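Local coordinates for CG8862 (Drosophila melanogaster, PDB 3ISM), which probably cuts DNA and RNA without sequence specificity as a magnesium-dependent mitochondrial endonuclease of the His-Me finger clan, at residues K192-E197 and E206-P211; K202-S207 and L248-G253; H51-H56 and V156-L161. All coordinates share one frame; numbering follows the deposited sequence.

Contact 1: residues K192-E197 and E206-P211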
loop_
_atom_site.group_PDB
_atom_site.type_symbol
_atom_site.label_atom_id
_atom_site.label_comp_id
_atom_site.label_asym_id
_atom_site.label_seq_id
_atom_site.Cartn_x
_atom_site.Cartn_y
_atom_site.Cartn_z
ATOM N N LYS B 192 16.086 4.947 -6.802
ATOM C CA LYS B 192 16.236 5.899 -7.896
ATOM C C LYS B 192 16.451 5.089 -9.154
ATOM O O LYS B 192 17.307 4.209 -9.194
ATOM C CB LYS B 192 17.422 6.842 -7.683
ATOM C CG LYS B 192 17.148 7.957 -6.670
ATOM C CD LYS B 192 18.299 8.955 -6.660
ATOM C CE LYS B 192 18.127 10.037 -5.581
ATOM N NZ LYS B 192 17.006 10.964 -5.897
ATOM N N VAL B 193 15.661 5.378 -10.178
ATOM C CA VAL B 193 15.832 4.744 -11.470
ATOM C C VAL B 193 16.137 5.857 -12.462
ATOM O O VAL B 193 15.384 6.815 -12.566
ATOM C CB VAL B 193 14.589 3.884 -11.884
ATOM C CG1 VAL B 193 14.813 3.251 -13.269
ATOM C CG2 VAL B 193 14.329 2.785 -10.850
ATOM N N ILE B 194 17.257 5.712 -13.176
ATOM C CA ILE B 194 17.930 6.814 -13.866
ATOM C C ILE B 194 18.267 6.456 -15.324
ATOM O O ILE B 194 18.760 5.363 -15.598
ATOM C CB ILE B 194 19.274 7.132 -13.138
ATOM C CG1 ILE B 194 19.064 7.354 -11.628
ATOM C CG2 ILE B 194 19.999 8.298 -13.784
ATOM C CD1 ILE B 194 20.200 6.797 -10.769
ATOM N N VAL B 195 18.020 7.371 -16.256
ATOM C CA VAL B 195 18.466 7.183 -17.630
ATOM C C VAL B 195 19.262 8.399 -18.071
ATOM O O VAL B 195 18.770 9.522 -17.998
ATOM C CB VAL B 195 17.265 6.929 -18.604
ATOM C CG1 VAL B 195 17.657 7.152 -20.076
ATOM C CG2 VAL B 195 16.701 5.533 -18.411
ATOM N N GLY B 196 20.498 8.168 -18.512
ATOM C CA GLY B 196 21.324 9.219 -19.095
ATOM C C GLY B 196 21.378 9.086 -20.602
ATOM O O GLY B 196 21.439 7.974 -21.133
ATOM N N GLU B 197 21.339 10.225 -21.286
ATOM C CA GLU B 197 21.481 10.287 -22.738
ATOM C C GLU B 197 22.881 10.771 -23.067
ATOM O O GLU B 197 23.240 11.886 -22.697
ATOM C CB GLU B 197 20.480 11.277 -23.336
ATOM C CG GLU B 197 19.016 10.975 -23.053
ATOM C CD GLU B 197 18.088 12.045 -23.603
ATOM O OE1 GLU B 197 18.584 13.079 -24.100
ATOM O OE2 GLU B 197 16.859 11.864 -23.531
ATOM N N GLU B 206 20.640 3.378 -14.861
ATOM C CA GLU B 206 21.108 2.946 -13.544
ATOM C C GLU B 206 19.902 2.841 -12.623
ATOM O O GLU B 206 18.955 3.607 -12.745
ATOM C CB GLU B 206 22.116 3.955 -12.944
ATOM C CG GLU B 206 23.392 4.137 -13.742
ATOM C CD GLU B 206 24.433 5.008 -13.043
ATOM O OE1 GLU B 206 24.203 5.481 -11.905
ATOM O OE2 GLU B 206 25.492 5.231 -13.648
ATOM N N SER B 207 19.923 1.884 -11.701
ATOM C CA SER B 207 18.869 1.816 -10.692
ATOM C C SER B 207 19.392 1.287 -9.371
ATOM O O SER B 207 20.166 0.323 -9.336
ATOM C CB SER B 207 17.666 0.993 -11.176
ATOM O OG SER B 207 18.063 -0.278 -11.623
ATOM N N TYR B 208 18.945 1.928 -8.293
ATOM C CA TYR B 208 19.434 1.683 -6.944
ATOM C C TYR B 208 18.244 1.498 -6.019
ATOM O O TYR B 208 17.213 2.132 -6.211
ATOM C CB TYR B 208 20.243 2.883 -6.439
ATOM C CG TYR B 208 21.440 3.235 -7.285
ATOM C CD1 TYR B 208 22.717 2.824 -6.915
ATOM C CD2 TYR B 208 21.297 3.989 -8.454
ATOM C CE1 TYR B 208 23.817 3.144 -7.690
ATOM C CE2 TYR B 208 22.385 4.310 -9.233
ATOM C CZ TYR B 208 23.641 3.891 -8.845
ATOM O OH TYR B 208 24.715 4.193 -9.626
ATOM N N VAL B 209 18.402 0.631 -5.020
ATOM C CA VAL B 209 17.447 0.515 -3.919
ATOM C C VAL B 209 18.251 0.570 -2.615
ATOM O O VAL B 209 19.149 -0.250 -2.396
ATOM C CB VAL B 209 16.635 -0.799 -4.004
ATOM C CG1 VAL B 209 15.935 -1.131 -2.669
ATOM C CG2 VAL B 209 15.624 -0.726 -5.144
ATOM N N MET B 210 17.945 1.544 -1.757
ATOM C CA MET B 210 18.677 1.656 -0.490
ATOM C C MET B 210 17.701 1.548 0.662
ATOM O O MET B 210 16.632 2.114 0.584
ATOM C CB MET B 210 19.442 2.978 -0.419
ATOM C CG MET B 210 20.508 3.133 -1.503
ATOM S SD MET B 210 21.287 4.756 -1.481
ATOM C CE MET B 210 22.084 4.784 0.111
ATOM N N PRO B 211 18.068 0.814 1.725
ATOM C CA PRO B 211 17.148 0.659 2.846
ATOM C C PRO B 211 17.090 1.948 3.675
ATOM O O PRO B 211 18.101 2.652 3.819
ATOM C CB PRO B 211 17.760 -0.502 3.642
ATOM C CG PRO B 211 19.264 -0.370 3.382
ATOM C CD PRO B 211 19.358 0.119 1.952
#
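The beta hairpin of strands 189-197 and 203-211 is closed here by K192 to I194 running antiparallel to E206 to Y208, the short axes 4.6 Å apart. K192 and Y208 form one hydrogen-bonded pair, I194 and E206 the next. In the first, Y208 N donates to K192 O at 2.9 Å; in the second, I194 N donates to E206 O at 2.7 Å. V193 and S207 make the non-hydrogen-bonded pair between them, and V193 CG2 packs on S207 CB, on the face covered by helix 228-235. S207 OG turns to V226 O.

These strands are neighbours inside the mixed sheet of the nuclease fold, and the face bearing K192, I194 and Y208 looks to helix 136-146, which carries E141, a magnesium ligand. With I194 CG1 anti to the carbonyl carbon (chi1 -52°) and chi2 at 143°, CD1 comes to the edge of the Y208 ring, 3.6 Å from CE2. Y208 OH donates to E206 OE1 at 2.7 Å, reaching it from above the carboxylate plane; H143 NE2 bonds the same oxygen. A phenylalanine in place of Y208 would probably keep the I194 contact but leave E206 OE1 with one bond fewer, its carboxylate freer to turn. The K192 side chain runs on to within about 4 Å of that of E141.

Contact 2: residues K202-S207 and L248-G253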
loop_
_atom_site.group_PDB
_atom_site.type_symbol
_atom_site.label_atom_id
_atom_site.label_comp_id
_atom_site.label_asym_id
_atom_site.label_seq_id
_atom_site.Cartn_x
_atom_site.Cartn_y
_atom_site.Cartn_z
ATOM N N LYS B 202 22.883 7.097 -27.586
ATOM C CA LYS B 202 22.847 5.970 -26.667
ATOM C C LYS B 202 22.166 6.307 -25.342
ATOM O O LYS B 202 22.265 7.421 -24.820
ATOM C CB LYS B 202 24.257 5.416 -26.429
ATOM C CG LYS B 202 24.940 4.860 -27.683
ATOM C CD LYS B 202 26.409 4.556 -27.416
ATOM C CE LYS B 202 27.159 4.241 -28.705
ATOM N NZ LYS B 202 26.668 2.985 -29.335
ATOM N N LEU B 203 21.467 5.323 -24.805
ATOM C CA LEU B 203 20.776 5.486 -23.548
ATOM C C LEU B 203 21.385 4.538 -22.512
ATOM O O LEU B 203 21.650 3.374 -22.804
ATOM C CB LEU B 203 19.282 5.241 -23.742
ATOM C CG LEU B 203 18.575 6.117 -24.794
ATOM C CD1 LEU B 203 17.104 5.742 -24.934
ATOM C CD2 LEU B 203 18.707 7.599 -24.480
ATOM N N HIS B 204 21.623 5.054 -21.308
ATOM C CA HIS B 204 22.232 4.273 -20.236
ATOM C C HIS B 204 21.375 4.355 -18.994
ATOM O O HIS B 204 21.066 5.448 -18.529
ATOM C CB HIS B 204 23.629 4.795 -19.903
ATOM C CG HIS B 204 24.533 4.892 -21.089
ATOM N ND1 HIS B 204 25.508 3.958 -21.358
ATOM C CD2 HIS B 204 24.590 5.800 -22.090
ATOM C CE1 HIS B 204 26.143 4.298 -22.466
ATOM N NE2 HIS B 204 25.609 5.416 -22.926
ATOM N N MET B 205 21.020 3.205 -18.444
ATOM C CA MET B 205 20.185 3.165 -17.233
ATOM C C MET B 205 20.948 2.736 -15.981
ATOM O O MET B 205 21.796 1.850 -16.036
ATOM C CB MET B 205 18.986 2.251 -17.447
ATOM C CG MET B 205 18.073 2.140 -16.247
ATOM S SD MET B 205 16.636 1.150 -16.598
ATOM C CE MET B 205 15.630 2.297 -17.531
ATOM N N GLU B 206 20.640 3.378 -14.861
ATOM C CA GLU B 206 21.108 2.946 -13.544
ATOM C C GLU B 206 19.902 2.841 -12.623
ATOM O O GLU B 206 18.955 3.607 -12.745
ATOM C CB GLU B 206 22.116 3.955 -12.944
ATOM C CG GLU B 206 23.392 4.137 -13.742
ATOM C CD GLU B 206 24.433 5.008 -13.043
ATOM O OE1 GLU B 206 24.203 5.481 -11.905
ATOM O OE2 GLU B 206 25.492 5.231 -13.648
ATOM N N SER B 207 19.923 1.884 -11.701
ATOM C CA SER B 207 18.869 1.816 -10.692
ATOM C C SER B 207 19.392 1.287 -9.371
ATOM O O SER B 207 20.166 0.323 -9.336
ATOM C CB SER B 207 17.666 0.993 -11.176
ATOM O OG SER B 207 18.063 -0.278 -11.623
ATOM N N LEU B 248 18.516 -0.128 -24.666
ATOM C CA LEU B 248 19.463 0.507 -23.767
ATOM C C LEU B 248 20.862 0.051 -24.176
ATOM O O LEU B 248 21.023 -1.003 -24.800
ATOM C CB LEU B 248 19.180 0.133 -22.312
ATOM C CG LEU B 248 17.955 0.789 -21.675
ATOM C CD1 LEU B 248 17.647 0.202 -20.303
ATOM C CD2 LEU B 248 18.122 2.310 -21.604
ATOM N N THR B 249 21.871 0.846 -23.853
ATOM C CA THR B 249 23.239 0.454 -24.164
ATOM C C THR B 249 23.847 -0.246 -22.955
ATOM O O THR B 249 24.469 -1.302 -23.091
ATOM C CB THR B 249 24.082 1.653 -24.634
ATOM O OG1 THR B 249 23.548 2.139 -25.871
ATOM C CG2 THR B 249 25.537 1.255 -24.847
ATOM N N THR B 250 23.648 0.338 -21.775
ATOM C CA THR B 250 24.077 -0.291 -20.532
ATOM C C THR B 250 23.011 -0.169 -19.464
ATOM O O THR B 250 22.197 0.760 -19.477
ATOM C CB THR B 250 25.381 0.319 -19.949
ATOM O OG1 THR B 250 25.155 1.691 -19.625
ATOM C CG2 THR B 250 26.562 0.202 -20.932
ATOM N N ILE B 251 23.033 -1.123 -18.538
ATOM C CA ILE B 251 22.199 -1.097 -17.351
ATOM C C ILE B 251 23.124 -1.371 -16.187
ATOM O O ILE B 251 23.793 -2.409 -16.153
ATOM C CB ILE B 251 21.121 -2.191 -17.397
ATOM C CG1 ILE B 251 20.242 -2.030 -18.646
ATOM C CG2 ILE B 251 20.330 -2.195 -16.103
ATOM C CD1 ILE B 251 19.152 -3.094 -18.796
ATOM N N ASN B 252 23.169 -0.433 -15.246
ATOM C CA ASN B 252 24.105 -0.482 -14.130
ATOM C C ASN B 252 25.529 -0.820 -14.574
ATOM O O ASN B 252 26.172 -1.696 -14.005
ATOM C CB ASN B 252 23.606 -1.430 -13.031
ATOM C CG ASN B 252 22.402 -0.864 -12.283
ATOM O OD1 ASN B 252 22.362 0.323 -11.974
ATOM N ND2 ASN B 252 21.419 -1.716 -11.993
ATOM N N GLY B 253 25.991 -0.135 -15.618
ATOM C CA GLY B 253 27.350 -0.303 -16.121
ATOM C C GLY B 253 27.614 -1.580 -16.894
ATOM O O GLY B 253 28.753 -1.903 -17.168
HETATM O O HOH W 1 24.376 2.246 -17.050
#
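K202 to S207 and L248 to N252 run in the same general direction, their end-to-end lines 40° apart, and M205 pairs with I251 as a parallel bridge. This is the junction of a beta-alpha-beta unit in which the chain leaves strand 203-211, passes through helix 228-235 and returns beside it as strand 250-251. T249 N donates to L203 O at 2.7 Å, M205 N to T250 O, and N252 N to M205 O, so both polar backbone atoms of M205 are bound across the contact.

On the helix side, L248 reaches across M205 and sets CD1 3.8 Å from M205 CB, while its CD2 lies on L203 CB; P228 also touches M205. On the other side T249 CB sits over one face of the H204 ring, and T250 OG1 meets its edge in plane, 2.9 Å from ND1. With chi1 at 63°, T250 OG1 stands between its own backbone N and carbonyl carbon, directed at the imidazole. A water joins the same hydroxyl to M205 O and G253 N. Beyond the strand pairing, the N252 side chain substitutes for a backbone carbonyl: its OD1 accepts S207 N at 2.9 Å, the donor tilted 24° from the amide plane.

Contact 3: residues H51-H56 and V156-L161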
loop_
_atom_site.group_PDB
_atom_site.type_symbol
_atom_site.label_atom_id
_atom_site.label_comp_id
_atom_site.label_asym_id
_atom_site.label_seq_id
_atom_site.Cartn_x
_atom_site.Cartn_y
_atom_site.Cartn_z
ATOM N N HIS B 51 4.042 8.687 -4.193
ATOM C CA HIS B 51 4.322 7.415 -4.865
ATOM C C HIS B 51 5.690 7.544 -5.550
ATOM O O HIS B 51 6.496 6.646 -5.475
ATOM C CB HIS B 51 3.297 7.104 -5.947
ATOM C CG HIS B 51 1.937 6.734 -5.431
ATOM N ND1 HIS B 51 1.695 5.571 -4.733
ATOM C CD2 HIS B 51 0.732 7.347 -5.576
ATOM C CE1 HIS B 51 0.401 5.486 -4.455
ATOM N NE2 HIS B 51 -0.204 6.557 -4.949
ATOM N N TRP B 52 5.903 8.655 -6.255
ATOM C CA TRP B 52 7.136 8.897 -7.011
ATOM C C TRP B 52 7.281 10.384 -7.317
ATOM O O TRP B 52 6.295 11.150 -7.270
ATOM C CB TRP B 52 7.189 8.083 -8.330
ATOM C CG TRP B 52 5.992 8.230 -9.258
ATOM C CD1 TRP B 52 4.918 7.397 -9.337
ATOM C CD2 TRP B 52 5.779 9.245 -10.256
ATOM N NE1 TRP B 52 4.031 7.837 -10.296
ATOM C CE2 TRP B 52 4.537 8.969 -10.877
ATOM C CE3 TRP B 52 6.498 10.365 -10.670
ATOM C CZ2 TRP B 52 4.005 9.777 -11.888
ATOM C CZ3 TRP B 52 5.962 11.174 -11.689
ATOM C CH2 TRP B 52 4.727 10.878 -12.268
ATOM N N VAL B 53 8.517 10.804 -7.591
ATOM C CA VAL B 53 8.733 12.088 -8.236
ATOM C C VAL B 53 9.586 11.846 -9.494
ATOM O O VAL B 53 10.274 10.816 -9.596
ATOM C CB VAL B 53 9.432 13.118 -7.315
ATOM C CG1 VAL B 53 8.610 13.412 -6.082
ATOM C CG2 VAL B 53 10.834 12.637 -6.930
ATOM N N PHE B 54 9.533 12.791 -10.433
ATOM C CA PHE B 54 10.285 12.675 -11.660
ATOM C C PHE B 54 11.037 13.978 -11.946
ATOM O O PHE B 54 10.510 15.078 -11.754
ATOM C CB PHE B 54 9.384 12.293 -12.847
ATOM C CG PHE B 54 10.000 11.262 -13.743
ATOM C CD1 PHE B 54 9.611 9.928 -13.652
ATOM C CD2 PHE B 54 11.025 11.610 -14.621
ATOM C CE1 PHE B 54 10.220 8.955 -14.457
ATOM C CE2 PHE B 54 11.640 10.646 -15.418
ATOM C CZ PHE B 54 11.243 9.312 -15.329
ATOM N N GLU B 55 12.276 13.841 -12.395
ATOM C CA GLU B 55 13.153 14.998 -12.614
ATOM C C GLU B 55 13.913 14.810 -13.912
ATOM O O GLU B 55 14.238 13.691 -14.293
ATOM C CB GLU B 55 14.150 15.156 -11.465
ATOM C CG GLU B 55 13.532 15.444 -10.067
ATOM C CD GLU B 55 14.567 15.296 -8.934
ATOM O OE1 GLU B 55 15.118 14.187 -8.765
ATOM O OE2 GLU B 55 14.830 16.283 -8.212
ATOM N N HIS B 56 14.176 15.921 -14.593
ATOM C CA HIS B 56 15.044 15.926 -15.745
ATOM C C HIS B 56 16.143 16.938 -15.450
ATOM O O HIS B 56 15.887 18.136 -15.405
ATOM C CB HIS B 56 14.270 16.278 -17.028
ATOM C CG HIS B 56 15.139 16.813 -18.131
ATOM N ND1 HIS B 56 14.851 17.982 -18.800
ATOM C CD2 HIS B 56 16.300 16.354 -18.660
ATOM C CE1 HIS B 56 15.795 18.219 -19.699
ATOM N NE2 HIS B 56 16.689 17.249 -19.630
ATOM N N VAL B 156 15.439 11.076 -13.942
ATOM C CA VAL B 156 15.441 10.296 -12.711
ATOM C C VAL B 156 14.077 10.248 -12.016
ATOM O O VAL B 156 13.402 11.270 -11.848
ATOM C CB VAL B 156 16.606 10.732 -11.731
ATOM C CG1 VAL B 156 16.596 12.244 -11.510
ATOM C CG2 VAL B 156 16.542 9.968 -10.401
ATOM N N CYS B 157 13.686 9.031 -11.661
ATOM C CA CYS B 157 12.510 8.764 -10.862
ATOM C C CYS B 157 12.929 8.246 -9.494
ATOM O O CYS B 157 13.716 7.297 -9.386
ATOM C CB CYS B 157 11.628 7.720 -11.546
ATOM S SG CYS B 157 10.054 7.437 -10.684
ATOM N N THR B 158 12.398 8.883 -8.456
ATOM C CA THR B 158 12.750 8.612 -7.068
ATOM C C THR B 158 11.455 8.292 -6.334
ATOM O O THR B 158 10.453 8.956 -6.571
ATOM C CB THR B 158 13.387 9.878 -6.421
ATOM O OG1 THR B 158 14.562 10.268 -7.156
ATOM C CG2 THR B 158 13.749 9.621 -4.963
ATOM N N GLY B 159 11.456 7.291 -5.452
ATOM C CA GLY B 159 10.241 6.955 -4.697
ATOM C C GLY B 159 10.454 5.950 -3.573
ATOM O O GLY B 159 11.523 5.377 -3.443
ATOM N N PRO B 160 9.426 5.762 -2.728
ATOM C CA PRO B 160 9.432 4.820 -1.623
ATOM C C PRO B 160 9.034 3.398 -2.005
ATOM O O PRO B 160 8.336 3.182 -3.014
ATOM C CB PRO B 160 8.388 5.411 -0.679
ATOM C CG PRO B 160 7.397 6.066 -1.583
ATOM C CD PRO B 160 8.190 6.573 -2.760
ATOM N N LEU B 161 9.494 2.454 -1.200
ATOM C CA LEU B 161 9.097 1.050 -1.279
ATOM C C LEU B 161 8.749 0.578 0.125
ATOM O O LEU B 161 9.210 1.147 1.114
ATOM C CB LEU B 161 10.235 0.162 -1.807
ATOM C CG LEU B 161 10.746 0.406 -3.223
ATOM C CD1 LEU B 161 12.082 -0.321 -3.472
ATOM C CD2 LEU B 161 9.695 0.004 -4.232
HETATM O O HOH W 2 7.102 4.110 -5.184
HETATM O O HOH W 3 13.694 11.935 -9.181
#
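Backbone hydrogen bonds join V53 to T158 and E55 to V156 in two antiparallel pairs, each linked in both directions. V53 N donates to T158 O and E55 N to V156 O, both at 2.9 Å. F54 and C157 form the non-hydrogen-bonded pair between them.

Aromatic and sulfur contacts gather on the F54 and C157 face. V156 O and C157 CA lie over one face of the F54 ring, toward its rim, and C157 CB comes within 3.5 Å of F54 CE1. C157 SG, anti to the backbone N (chi1 -175°), sits obliquely to two rings, 4.8 Å from the F54 centroid and 5.1 Å from that of the W52 five-membered ring. F240 meets F54 edge-to-face.

This pairing lies near the middle of the mixed sheet of the nuclease fold; on its other side strand 49-57 has a classic beta bulge, H51 and W52 facing S42 of strand 40-44, at a corner of the chain. At that end a CB on G159 would clash with H51 O, P160 CD lies 3.2 Å from the same oxygen, and a water donates to H51 O, at 2.6 Å, and P160 O.

Polar links lie on the face of V53, E55, V156 and T158. One water donates to E55 OE1 and V156 O and accepts from T158 OG1, the hydroxyl also bound by K192 NZ. E55 OE2 is taken by H108 and N107.

Overall arrangement
From the N terminus, contact 3 comes first: strand 153-161 returns to strand 49-57 and closes a loop of about 100 residues that includes H101, the predicted proton acceptor, and the magnesium ligands N133 and E141. Contact 1 follows in series as a short hairpin, and contact 2 then closes a loop of 40 residues through helix 228-235; the two share E206 and S207. None nests within another. All lie in one sheet, strands 49-57, 153-161, 189-197, 203-211 and 250-251 being successive neighbours. V193 N to C157 O joins contacts 1 and 3, G196 N to H204 O joins contacts 1 and 2, while contacts 2 and 3 do not touch, their centres about 17 Å apart.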